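Local coordinates for protein D-galactonate dehydratase family member RspA (Pantoea ananatis, PDB 3T6C) that dehydrates D-gluconate to 2-dehydro-3-deoxy-D-gluconate with low activity in vitro, using one magnesium ion per subunit, at residues A62-R67 against M110-S115. Sequence-based numbering, arbitrary orientation.
Sequences ATFTQR and MNNALS
N112, on helix 108-129, lays its carboxamide against the A62-F64 backbone in the N-terminal capping domain of this enolase-superfamily enzyme, where strand 57-61 gives way to the loop that carries substrate-binding Q66. N112 OD1 lies 3.4 Å from T63 C, and N112 CG packs 3.7 Å from F64 CB. No hydrogen bond links the two segments; N112 OD1 faces two other acceptors, A62 O and T63 O, each 3.4 Å away. At the helix backbone, A62 CB sits 3.2 Å from N112 O, and A62 CA makes a CH···O contact with the same oxygen. The buried amide is satisfied elsewhere, OD1 by the hydroxyl of S323, ND2 by S324 OG and P108 O, which fixes its rotation; T63 O in turn accepts from H321 NE2. Those serines and the histidine follow strand 317-318 of the barrel, so the contact lies where capping domain and barrel meet. With chi1 at 175°, the F64 ring swings opposite its own backbone N and leads away from N112, toward P108 and V109 on the same helix. R67 CB lies over one face of the F64 ring, 3.6 Å above its plane and displaced toward the rim, and Q66 OE1 meets the ring edge in plane. Q66 NE2 donates to O6 of the bound D-gluconate, while R67 NH1 bonds Q66 O at 2.9 Å, from 46° above the carbonyl plane.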
ATOM      1  N   ALA A  62       4.389  -6.575  40.897  1.00  8.12           N
ATOM      2  CA  ALA A  62       3.038  -6.285  40.421  1.00  7.02           C
ATOM      3  C   ALA A  62       2.718  -4.785  40.423  1.00 11.25           C
ATOM      4  O   ALA A  62       1.555  -4.421  40.611  1.00 11.33           O
ATOM      5  CB  ALA A  62       2.005  -7.159  41.143  1.00  9.78           C
ATOM      6  N   THR A  63       3.725  -3.916  40.452  1.00  9.81           N
ATOM      7  CA  THR A  63       3.412  -2.556  40.907  1.00 10.89           C
ATOM      8  C   THR A  63       2.774  -1.729  39.780  1.00 11.17           C
ATOM      9  O   THR A  63       3.447  -1.201  38.877  1.00 11.42           O
ATOM     10  CB  THR A  63       4.740  -1.872  41.357  1.00  9.69           C
ATOM     11  OG1 THR A  63       5.263  -2.556  42.496  1.00  9.88           O
ATOM     12  CG2 THR A  63       4.528  -0.405  41.770  1.00  7.97           C
ATOM     13  N   PHE A  64       1.456  -1.531  39.939  1.00  8.94           N
ATOM     14  CA  PHE A  64       0.678  -0.467  39.251  1.00  8.16           C
ATOM     15  C   PHE A  64       0.325   0.375  40.462  1.00  9.17           C
ATOM     16  O   PHE A  64      -0.673   0.126  41.189  1.00 10.25           O
ATOM     17  CB  PHE A  64      -0.556  -1.159  38.673  1.00  9.05           C
ATOM     18  CG  PHE A  64      -1.569  -0.270  38.012  1.00  9.40           C
ATOM     19  CD1 PHE A  64      -1.397   1.103  37.884  1.00  9.94           C
ATOM     20  CD2 PHE A  64      -2.745  -0.870  37.528  1.00  8.73           C
ATOM     21  CE1 PHE A  64      -2.358   1.907  37.268  1.00  8.23           C
ATOM     22  CE2 PHE A  64      -3.748  -0.091  36.903  1.00  8.46           C
ATOM     23  CZ  PHE A  64      -3.559   1.322  36.788  1.00  8.90           C
ATOM     24  N   THR A  65       1.090   1.449  40.630  1.00  9.20           N
ATOM     25  CA  THR A  65       1.069   2.167  41.923  1.00 10.79           C
ATOM     26  C   THR A  65      -0.268   2.859  42.180  1.00 12.34           C
ATOM     27  O   THR A  65      -0.708   2.990  43.333  1.00 12.13           O
ATOM     28  CB  THR A  65       2.328   3.117  42.034  1.00 12.78           C
ATOM     29  OG1 THR A  65       2.464   3.584  43.385  1.00 12.10           O
ATOM     30  CG2 THR A  65       2.180   4.376  41.148  1.00 12.77           C
ATOM     31  N   GLN A  66      -0.945   3.263  41.104  1.00  9.92           N
ATOM     32  CA  GLN A  66      -2.194   4.012  41.253  1.00  8.67           C
ATOM     33  C   GLN A  66      -3.389   3.165  41.588  1.00 11.22           C
ATOM     34  O   GLN A  66      -4.473   3.665  41.863  1.00 11.38           O
ATOM     35  CB  GLN A  66      -2.513   4.776  39.975  1.00  8.52           C
ATOM     36  CG  GLN A  66      -1.447   5.853  39.557  1.00  9.37           C
ATOM     37  CD  GLN A  66      -0.272   5.333  38.746  1.00  9.04           C
ATOM     38  OE1 GLN A  66      -0.129   4.123  38.485  1.00  9.22           O
ATOM     39  NE2 GLN A  66       0.614   6.259  38.343  1.00 10.59           N
ATOM     40  N   ARG A  67      -3.235   1.887  41.346  1.00  8.80           N
ATOM     41  CA  ARG A  67      -4.248   0.864  41.572  1.00  8.63           C
ATOM     42  C   ARG A  67      -4.037  -0.267  42.559  1.00 11.55           C
ATOM     43  O   ARG A  67      -4.423  -1.428  42.206  1.00 10.80           O
ATOM     44  CB  ARG A  67      -4.966   0.486  40.274  1.00  9.56           C
ATOM     45  CG  ARG A  67      -5.671   1.659  39.518  1.00  8.20           C
ATOM     46  CD  ARG A  67      -6.971   2.054  40.301  1.00 11.09           C
ATOM     47  NE  ARG A  67      -7.835   3.001  39.547  1.00  9.19           N
ATOM     48  CZ  ARG A  67      -7.634   4.318  39.561  1.00 11.26           C
ATOM     49  NH1 ARG A  67      -6.587   4.817  40.216  1.00 11.32           N
ATOM     50  NH2 ARG A  67      -8.499   5.139  38.925  1.00 11.54           N
ATOM     51  N   MET A 110      -5.053  -6.477  35.144  1.00  9.46           N
ATOM     52  CA  MET A 110      -4.831  -7.869  34.812  1.00  9.65           C
ATOM     53  C   MET A 110      -3.346  -8.197  34.600  1.00 10.32           C
ATOM     54  O   MET A 110      -2.839  -9.213  35.117  1.00 10.46           O
ATOM     55  CB  MET A 110      -5.610  -8.250  33.560  1.00 10.58           C
ATOM     56  CG  MET A 110      -7.133  -7.980  33.651  1.00 12.61           C
ATOM     57  SD  MET A 110      -7.995  -8.907  34.895  1.00 12.53           S
ATOM     58  CE  MET A 110      -7.836 -10.583  34.250  1.00 13.48           C
ATOM     59  N   ASN A 111      -2.657  -7.351  33.853  1.00  9.10           N
ATOM     60  CA  ASN A 111      -1.285  -7.699  33.462  1.00  8.58           C
ATOM     61  C   ASN A 111      -0.352  -7.591  34.655  1.00 10.54           C
ATOM     62  O   ASN A 111       0.571  -8.388  34.784  1.00  8.33           O
ATOM     63  CB  ASN A 111      -0.785  -6.773  32.351  1.00  8.05           C
ATOM     64  CG  ASN A 111      -1.533  -6.966  31.029  1.00 11.38           C
ATOM     65  OD1 ASN A 111      -2.489  -7.752  30.944  1.00 13.46           O
ATOM     66  ND2 ASN A 111      -1.155  -6.195  30.025  1.00  9.99           N
ATOM     67  N   ASN A 112      -0.568  -6.615  35.526  1.00  8.99           N
ATOM     68  CA  ASN A 112       0.321  -6.465  36.677  1.00  7.51           C
ATOM     69  C   ASN A 112       0.171  -7.629  37.641  1.00 10.86           C
ATOM     70  O   ASN A 112       1.167  -8.115  38.199  1.00  9.99           O
ATOM     71  CB  ASN A 112       0.050  -5.142  37.391  1.00  6.98           C
ATOM     72  CG  ASN A 112       0.890  -4.031  36.839  1.00 10.18           C
ATOM     73  OD1 ASN A 112       2.024  -3.859  37.268  1.00 12.61           O
ATOM     74  ND2 ASN A 112       0.371  -3.299  35.836  1.00 10.04           N
ATOM     75  N   ALA A 113      -1.061  -8.084  37.846  1.00  9.36           N
ATOM     76  CA  ALA A 113      -1.242  -9.294  38.649  1.00  9.97           C
ATOM     77  C   ALA A 113      -0.466 -10.481  38.039  1.00 11.58           C
ATOM     78  O   ALA A 113       0.199 -11.237  38.757  1.00 12.23           O
ATOM     79  CB  ALA A 113      -2.727  -9.633  38.788  1.00 10.14           C
ATOM     80  N   LEU A 114      -0.578 -10.679  36.724  1.00  9.81           N
ATOM     81  CA  LEU A 114       0.101 -11.757  36.013  1.00  8.64           C
ATOM     82  C   LEU A 114       1.617 -11.597  36.161  1.00  9.99           C
ATOM     83  O   LEU A 114       2.350 -12.584  36.348  1.00 10.52           O
ATOM     84  CB  LEU A 114      -0.355 -11.709  34.544  1.00 11.36           C
ATOM     85  CG  LEU A 114       0.269 -12.731  33.637  1.00 15.06           C
ATOM     86  CD1 LEU A 114       0.047 -14.154  34.182  1.00 23.64           C
ATOM     87  CD2 LEU A 114      -0.403 -12.490  32.257  1.00 17.34           C
ATOM     88  N   SER A 115       2.103 -10.347  36.083  1.00  7.65           N
ATOM     89  CA  SER A 115       3.555 -10.109  36.243  1.00  8.10           C
ATOM     90  C   SER A 115       4.090 -10.540  37.591  1.00 10.83           C
ATOM     91  O   SER A 115       5.199 -11.095  37.699  1.00  9.46           O
ATOM     92  CB  SER A 115       3.813  -8.568  36.112  1.00  9.73           C
ATOM     93  OG  SER A 115       5.185  -8.293  36.335  1.00 10.59           O
TER